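Local atomic coordinates of subtilase cytotoxin, subunit B (Escherichia coli, PDB entry 3DWA), a protein that forms the pentameric receptor-binding part of an AB5 toxin and probably recognises sialylated glycans, including a non-human one, on host cells. Residues 6-10 with 76-80; 42-46 with 92-97. One frame throughout, in Å; residues are numbered along the deposited sequence.

Contact 1. Residues 6-10 with 76-80; sequences ARDGM and IYYEP
Gly9 lies under the ring of Tyr78 where the incoming N-terminal segment joins the edge of strand 73-79, a short antiparallel addition to the OB-fold barrel of this toxin B subunit. Glycine suits this place because, with nothing projecting from its CA, an aromatic ring can lie flat on its backbone: Gly9 N sits 4.0 Å above the ring plane, over the centre, and Tyr78 CE2 comes to 3.3 Å from Gly9 C. Tyr78 holds CG between its own backbone N and carbonyl carbon (chi1 72°), which folds the ring over the backbone of residues 9-10. A water joins Tyr78 OH to Met10 O. The Phe11 ring also meets the Tyr78 ring, the two planes nearly parallel. The backbones are joined as well: Gly9 N donates to Tyr78 O (3.0 Å) and Tyr78 N donates back to Gly9 O, a reciprocal pair whose first donor is the nitrogen of a cis peptide bond from Asp8.

Met10 pairs with Tyr77, and both side chains leave on the same face of the sheet. The selenium of this selenomethionine stands obliquely to the Tyr77 ring, 5.3 Å from its centroid, a Met-aromatic contact that suits a flexible, polarisable chain. The Tyr77 hydroxyl is held by Pro112 O, and His20 of a neighbouring subunit meets the ring.

At the opposite end two long, oppositely charged side chains meet beyond the backbone pairing. Arg7 bends at chi3 and points NH2 at Glu79 OE2 (2.8 Å), an almost straight bond in the guanidinium plane, although the carboxylate is turned by 80° and is approached from above its own plane. Arg114 makes a second salt bridge to OE2, while Trp53 NE1 holds OE1. Arg7 NE adds a weak bond to Glu79 OE2 at 3.4 Å.

Contact 2. Residues 42-46 with 92-97; sequences ISACS and LTSNAL
Cys45 O is gripped from several directions: Leu97 N donates to it at 2.9 Å, approaching from well above the carbonyl plane, Ala96 CA makes a CA-H...O contact with it at 3.3 Å, and Trp83 NE1 adds a weak bond. The amide of the same residue is used as well, since Cys45 N gives a nearly straight bond to Asn95 O (2.9 Å). Cys45 thus bonds to the residues before and after Ala96, a single bridge, Cys45 with Ala96, CA atoms 5.0 Å apart.

Asn95 adds a side-chain bond to the backbone pattern. Its CG lies beside its own N, anti to the carbonyl carbon (chi1 -58°), which swings ND2 onto Ser43 O, 2.9 Å away and nearly end-on to that carbonyl. The acceptor lies close to the amide plane, and Ile42 CD1 packs against ND2, the two side chains crossing at about a right angle. Asparagine suits the spot because its amide can serve a strand carbonyl before the second segment has become a strand.

The turn itself is organised by Thr93, whose OG1 accepts from Asn95 N (3.1 Å) in an ST turn. With OG1 occupied in this way, the methyl CG2 faces the other segment and meets Cys45 SG at 3.5 Å, so both ends of the branched side chain are put to use. That sulfur is tied to Cys31 on the adjacent strand by a disulfide. Water bridges complete both flanks, one between Ser43 OG and Leu92 O, the other between Ser46 OG and Leu97 O.

On the inner side, Ala44, small enough to fit here, touches Leu97 CB with its CB, and Leu97 continues onto Phe30 and Leu60. Joining strand 41-47 to the start of strand 96-102 is the step that closes the barrel in an OB fold.

How the contacts relate
The two contacts touch within one sheet, since strand 73-79 of contact 1 is the neighbour of strand 96-102 in contact 2; Glu79 N lies 2.9 Å from Ala96 O, a probable hydrogen bond, and the centres of the two contacts are about 10 Å apart. Contact 2 is buried, and its chemistry is mostly backbone bonds, one asparagine side-chain bond and small apolar groups, beside a disulfide to the adjacent strand. Contact 1 is only partly buried: it brings the N-terminal segment to a strand edge, with tyrosine packing along the strand, one ring reaching a neighbouring subunit, and an ion pair at its exposed end. The segments alternate along the chain, so the contacts interlock.

Contact 1. Residues 6-10 with 76-80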
ATOM      1  N   ALA C   6      22.018  22.610  -4.930  1.00 29.43           N
ATOM      2  CA  ALA C   6      23.060  22.584  -5.956  1.00 29.56           C
ATOM      3  C   ALA C   6      24.288  21.835  -5.423  1.00 30.34           C
ATOM      4  O   ALA C   6      25.242  22.450  -4.912  1.00 30.87           O
ATOM      5  CB  ALA C   6      23.401  24.048  -6.445  1.00 29.37           C
ATOM      6  N   ARG C   7      24.241  20.499  -5.503  1.00 30.27           N
ATOM      7  CA  ARG C   7      25.236  19.604  -4.889  1.00 31.56           C
ATOM      8  C   ARG C   7      25.256  18.341  -5.715  1.00 29.65           C
ATOM      9  O   ARG C   7      24.380  18.156  -6.527  1.00 29.92           O
ATOM     10  CB  ARG C   7      24.860  19.245  -3.429  1.00 31.79           C
ATOM     11  CG  ARG C   7      25.068  20.361  -2.402  1.00 35.29           C
ATOM     12  CD  ARG C   7      24.263  20.119  -1.129  1.00 36.56           C
ATOM     13  NE  ARG C   7      24.685  18.884  -0.437  1.00 43.95           N
ATOM     14  CZ  ARG C   7      25.800  18.759   0.280  1.00 48.50           C
ATOM     15  NH1 ARG C   7      26.634  19.789   0.424  1.00 50.42           N
ATOM     16  NH2 ARG C   7      26.098  17.597   0.861  1.00 50.77           N
ATOM     17  N   ASP C   8      26.248  17.479  -5.516  1.00 29.36           N
ATOM     18  CA  ASP C   8      26.259  16.146  -6.116  1.00 28.85           C
ATOM     19  C   ASP C   8      25.097  15.320  -5.491  1.00 27.39           C
ATOM     20  O   ASP C   8      24.972  15.277  -4.251  1.00 27.14           O
ATOM     21  CB  ASP C   8      27.577  15.405  -5.816  1.00 30.02           C
ATOM     22  CG  ASP C   8      28.793  15.964  -6.582  1.00 34.72           C
ATOM     23  OD1 ASP C   8      28.628  16.623  -7.657  1.00 37.77           O
ATOM     24  OD2 ASP C   8      29.927  15.711  -6.085  1.00 40.55           O
ATOM     25  N   GLY C   9      24.262  14.651  -6.292  1.00 25.51           N
ATOM     26  CA  GLY C   9      24.291  14.587  -7.748  1.00 24.66           C
ATOM     27  C   GLY C   9      22.951  14.032  -8.218  1.00 25.04           C
ATOM     28  O   GLY C   9      22.041  13.756  -7.413  1.00 24.70           O
HETATM   29  N   MSE C  10      22.829  13.817  -9.510  1.00 24.67           N
HETATM   30  CA  MSE C  10      21.643  13.164 -10.045  1.00 26.79           C
HETATM   31  C   MSE C  10      22.061  12.394 -11.280  1.00 25.67           C
HETATM   32  O   MSE C  10      23.102  12.690 -11.850  1.00 24.69           O
HETATM   33  CB  MSE C  10      20.598  14.208 -10.416  1.00 25.60           C
HETATM   34  CG  MSE C  10      21.150  15.221 -11.365  1.00 26.20           C
HETATM   35 SE   MSE C  10      19.770  16.458 -11.777  1.00 36.85          SE
HETATM   36  CE  MSE C  10      20.569  17.468 -13.238  1.00 26.91           C
ATOM     37  N   ILE C  76      17.367   9.684 -10.788  1.00 20.96           N
ATOM     38  CA  ILE C  76      17.740   9.319  -9.435  1.00 22.57           C
ATOM     39  C   ILE C  76      18.518  10.482  -8.859  1.00 23.34           C
ATOM     40  O   ILE C  76      19.507  10.917  -9.452  1.00 22.79           O
ATOM     41  CB  ILE C  76      18.596   7.989  -9.398  1.00 23.66           C
ATOM     42  CG1 ILE C  76      17.672   6.756  -9.358  1.00 26.57           C
ATOM     43  CG2 ILE C  76      19.370   7.854  -8.110  1.00 23.99           C
ATOM     44  CD1 ILE C  76      16.855   6.542 -10.555  1.00 33.45           C
ATOM     45  N   TYR C  77      18.058  10.989  -7.713  1.00 22.74           N
ATOM     46  CA  TYR C  77      18.770  12.006  -6.928  1.00 22.40           C
ATOM     47  C   TYR C  77      19.448  11.365  -5.754  1.00 22.92           C
ATOM     48  O   TYR C  77      18.812  10.628  -4.994  1.00 22.37           O
ATOM     49  CB  TYR C  77      17.791  12.999  -6.348  1.00 21.01           C
ATOM     50  CG  TYR C  77      17.051  13.843  -7.317  1.00 18.81           C
ATOM     51  CD1 TYR C  77      17.528  15.106  -7.677  1.00 15.72           C
ATOM     52  CD2 TYR C  77      15.837  13.414  -7.858  1.00 17.79           C
ATOM     53  CE1 TYR C  77      16.788  15.916  -8.571  1.00 16.05           C
ATOM     54  CE2 TYR C  77      15.113  14.204  -8.729  1.00 17.77           C
ATOM     55  CZ  TYR C  77      15.591  15.461  -9.068  1.00 19.40           C
ATOM     56  OH  TYR C  77      14.858  16.211  -9.948  1.00 20.36           O
ATOM     57  N   TYR C  78      20.742  11.645  -5.579  1.00 23.64           N
ATOM     58  CA  TYR C  78      21.532  10.936  -4.586  1.00 24.81           C
ATOM     59  C   TYR C  78      22.496  11.882  -3.844  1.00 25.11           C
ATOM     60  O   TYR C  78      22.823  12.958  -4.319  1.00 25.09           O
ATOM     61  CB  TYR C  78      22.288   9.751  -5.246  1.00 24.89           C
ATOM     62  CG  TYR C  78      23.444  10.206  -6.141  1.00 25.89           C
ATOM     63  CD1 TYR C  78      24.735  10.283  -5.643  1.00 26.50           C
ATOM     64  CD2 TYR C  78      23.225  10.605  -7.455  1.00 25.57           C
ATOM     65  CE1 TYR C  78      25.798  10.732  -6.433  1.00 26.85           C
ATOM     66  CE2 TYR C  78      24.279  11.055  -8.272  1.00 24.61           C
ATOM     67  CZ  TYR C  78      25.557  11.127  -7.741  1.00 26.96           C
ATOM     68  OH  TYR C  78      26.609  11.551  -8.513  1.00 28.59           O
ATOM     69  N   GLU C  79      22.943  11.455  -2.676  1.00 26.91           N
ATOM     70  CA  GLU C  79      23.996  12.149  -1.971  1.00 29.02           C
ATOM     71  C   GLU C  79      25.128  11.178  -1.639  1.00 28.58           C
ATOM     72  O   GLU C  79      24.914  10.235  -0.902  1.00 28.43           O
ATOM     73  CB  GLU C  79      23.481  12.795  -0.710  1.00 29.15           C
ATOM     74  CG  GLU C  79      24.600  13.289   0.116  1.00 35.42           C
ATOM     75  CD  GLU C  79      24.220  14.457   0.930  1.00 41.85           C
ATOM     76  OE1 GLU C  79      23.835  14.251   2.113  1.00 43.50           O
ATOM     77  OE2 GLU C  79      24.273  15.574   0.354  1.00 46.97           O
ATOM     78  N   PRO C  80      26.337  11.420  -2.188  1.00 29.04           N
ATOM     79  CA  PRO C  80      27.481  10.503  -1.917  1.00 29.04           C
ATOM     80  C   PRO C  80      27.963  10.538  -0.455  1.00 29.80           C
ATOM     81  O   PRO C  80      27.718  11.523   0.263  1.00 30.09           O
ATOM     82  CB  PRO C  80      28.600  10.999  -2.855  1.00 29.86           C
ATOM     83  CG  PRO C  80      28.049  12.211  -3.614  1.00 30.19           C
ATOM     84  CD  PRO C  80      26.673  12.560  -3.070  1.00 28.06           C
TER
HETATM   85  O   HOH W   1      25.917  13.337 -10.909  1.00 53.24           O

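Contact 2. Residues 42-46 with 92-97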
ATOM      1  N   ILE C  42      24.329   3.214 -11.616  1.00 35.26           N
ATOM      2  CA  ILE C  42      24.254   4.052 -10.414  1.00 33.46           C
ATOM      3  C   ILE C  42      23.530   3.211  -9.335  1.00 32.48           C
ATOM      4  O   ILE C  42      22.631   2.422  -9.659  1.00 32.32           O
ATOM      5  CB  ILE C  42      23.506   5.418 -10.726  1.00 34.62           C
ATOM      6  CG1 ILE C  42      23.092   6.221  -9.456  1.00 34.05           C
ATOM      7  CG2 ILE C  42      22.244   5.175 -11.586  1.00 34.72           C
ATOM      8  CD1 ILE C  42      24.257   6.841  -8.645  1.00 37.96           C
ATOM      9  N   SER C  43      23.956   3.343  -8.085  1.00 29.00           N
ATOM     10  CA  SER C  43      23.325   2.667  -6.966  1.00 28.38           C
ATOM     11  C   SER C  43      23.078   3.749  -5.928  1.00 25.81           C
ATOM     12  O   SER C  43      23.830   4.712  -5.832  1.00 24.10           O
ATOM     13  CB  SER C  43      24.221   1.595  -6.324  1.00 27.99           C
ATOM     14  OG  SER C  43      24.620   0.572  -7.232  1.00 34.48           O
ATOM     15  N   ALA C  44      22.015   3.569  -5.168  1.00 23.56           N
ATOM     16  CA  ALA C  44      21.666   4.459  -4.079  1.00 23.18           C
ATOM     17  C   ALA C  44      20.761   3.687  -3.115  1.00 23.15           C
ATOM     18  O   ALA C  44      19.908   2.928  -3.572  1.00 22.83           O
ATOM     19  CB  ALA C  44      20.941   5.697  -4.658  1.00 22.33           C
ATOM     20  N   CYS C  45      20.959   3.864  -1.799  1.00 23.61           N
ATOM     21  CA  CYS C  45      20.142   3.246  -0.761  1.00 24.94           C
ATOM     22  C   CYS C  45      19.357   4.266   0.093  1.00 24.35           C
ATOM     23  O   CYS C  45      19.823   5.364   0.327  1.00 24.63           O
ATOM     24  CB  CYS C  45      21.005   2.418   0.219  1.00 25.00           C
ATOM     25  SG  CYS C  45      22.148   1.312  -0.597  1.00 32.71           S
ATOM     26  N   SER C  46      18.188   3.864   0.589  1.00 23.36           N
ATOM     27  CA  SER C  46      17.475   4.644   1.597  1.00 23.64           C
ATOM     28  C   SER C  46      17.347   3.764   2.857  1.00 24.77           C
ATOM     29  O   SER C  46      17.051   2.558   2.771  1.00 23.14           O
ATOM     30  CB  SER C  46      16.099   5.079   1.061  1.00 23.75           C
ATOM     31  OG  SER C  46      15.319   5.759   2.049  1.00 20.42           O
ATOM     32  N   LEU C  92      27.449  -2.550  -1.315  1.00 28.92           N
ATOM     33  CA  LEU C  92      26.342  -1.753  -1.837  1.00 27.44           C
ATOM     34  C   LEU C  92      26.844  -0.402  -2.322  1.00 27.45           C
ATOM     35  O   LEU C  92      27.367  -0.309  -3.417  1.00 27.38           O
ATOM     36  CB  LEU C  92      25.218  -1.616  -0.779  1.00 26.63           C
ATOM     37  CG  LEU C  92      24.500  -2.924  -0.425  1.00 25.71           C
ATOM     38  CD1 LEU C  92      23.593  -2.722   0.813  1.00 26.43           C
ATOM     39  CD2 LEU C  92      23.684  -3.417  -1.631  1.00 23.16           C
ATOM     40  N   THR C  93      26.703   0.647  -1.513  1.00 27.21           N
ATOM     41  CA  THR C  93      27.116   1.992  -1.938  1.00 26.60           C
ATOM     42  C   THR C  93      27.122   2.932  -0.731  1.00 26.90           C
ATOM     43  O   THR C  93      26.472   2.632   0.281  1.00 25.86           O
ATOM     44  CB  THR C  93      26.163   2.530  -3.065  1.00 27.27           C
ATOM     45  OG1 THR C  93      26.530   3.844  -3.429  1.00 28.91           O
ATOM     46  CG2 THR C  93      24.738   2.574  -2.632  1.00 26.15           C
ATOM     47  N   SER C  94      27.808   4.081  -0.851  1.00 25.68           N
ATOM     48  CA  SER C  94      27.714   5.118   0.174  1.00 24.28           C
ATOM     49  C   SER C  94      26.598   6.099  -0.132  1.00 23.15           C
ATOM     50  O   SER C  94      26.291   6.935   0.722  1.00 23.01           O
ATOM     51  CB  SER C  94      29.046   5.884   0.314  1.00 23.90           C
ATOM     52  OG  SER C  94      29.159   6.925  -0.642  1.00 25.74           O
ATOM     53  N   ASN C  95      26.009   6.010  -1.341  1.00 21.99           N
ATOM     54  CA  ASN C  95      24.986   6.954  -1.801  1.00 21.31           C
ATOM     55  C   ASN C  95      23.650   6.817  -1.094  1.00 21.44           C
ATOM     56  O   ASN C  95      23.076   5.742  -1.075  1.00 21.02           O
ATOM     57  CB  ASN C  95      24.726   6.887  -3.321  1.00 20.40           C
ATOM     58  CG  ASN C  95      25.987   7.154  -4.175  1.00 23.70           C
ATOM     59  OD1 ASN C  95      26.941   7.805  -3.727  1.00 18.84           O
ATOM     60  ND2 ASN C  95      25.997   6.602  -5.400  1.00 22.80           N
ATOM     61  N   ALA C  96      23.142   7.926  -0.555  1.00 21.25           N
ATOM     62  CA  ALA C  96      21.754   7.988  -0.121  1.00 21.17           C
ATOM     63  C   ALA C  96      20.899   8.358  -1.306  1.00 21.27           C
ATOM     64  O   ALA C  96      21.280   9.199  -2.111  1.00 21.09           O
ATOM     65  CB  ALA C  96      21.572   9.033   1.018  1.00 21.79           C
ATOM     66  N   LEU C  97      19.737   7.707  -1.416  1.00 21.85           N
ATOM     67  CA  LEU C  97      18.666   8.097  -2.335  1.00 21.44           C
ATOM     68  C   LEU C  97      17.877   9.245  -1.717  1.00 21.13           C
ATOM     69  O   LEU C  97      17.402   9.149  -0.577  1.00 22.28           O
ATOM     70  CB  LEU C  97      17.732   6.887  -2.574  1.00 21.44           C
ATOM     71  CG  LEU C  97      16.629   7.075  -3.626  1.00 23.56           C
ATOM     72  CD1 LEU C  97      17.160   7.624  -4.965  1.00 17.87           C
ATOM     73  CD2 LEU C  97      15.769   5.786  -3.796  1.00 21.38           C
TER
HETATM   74  O   HOH W   2      25.889  -1.331  -5.837  1.00 36.54           O
HETATM   75  O   HOH W   3      16.334   8.287   1.964  1.00 21.68           O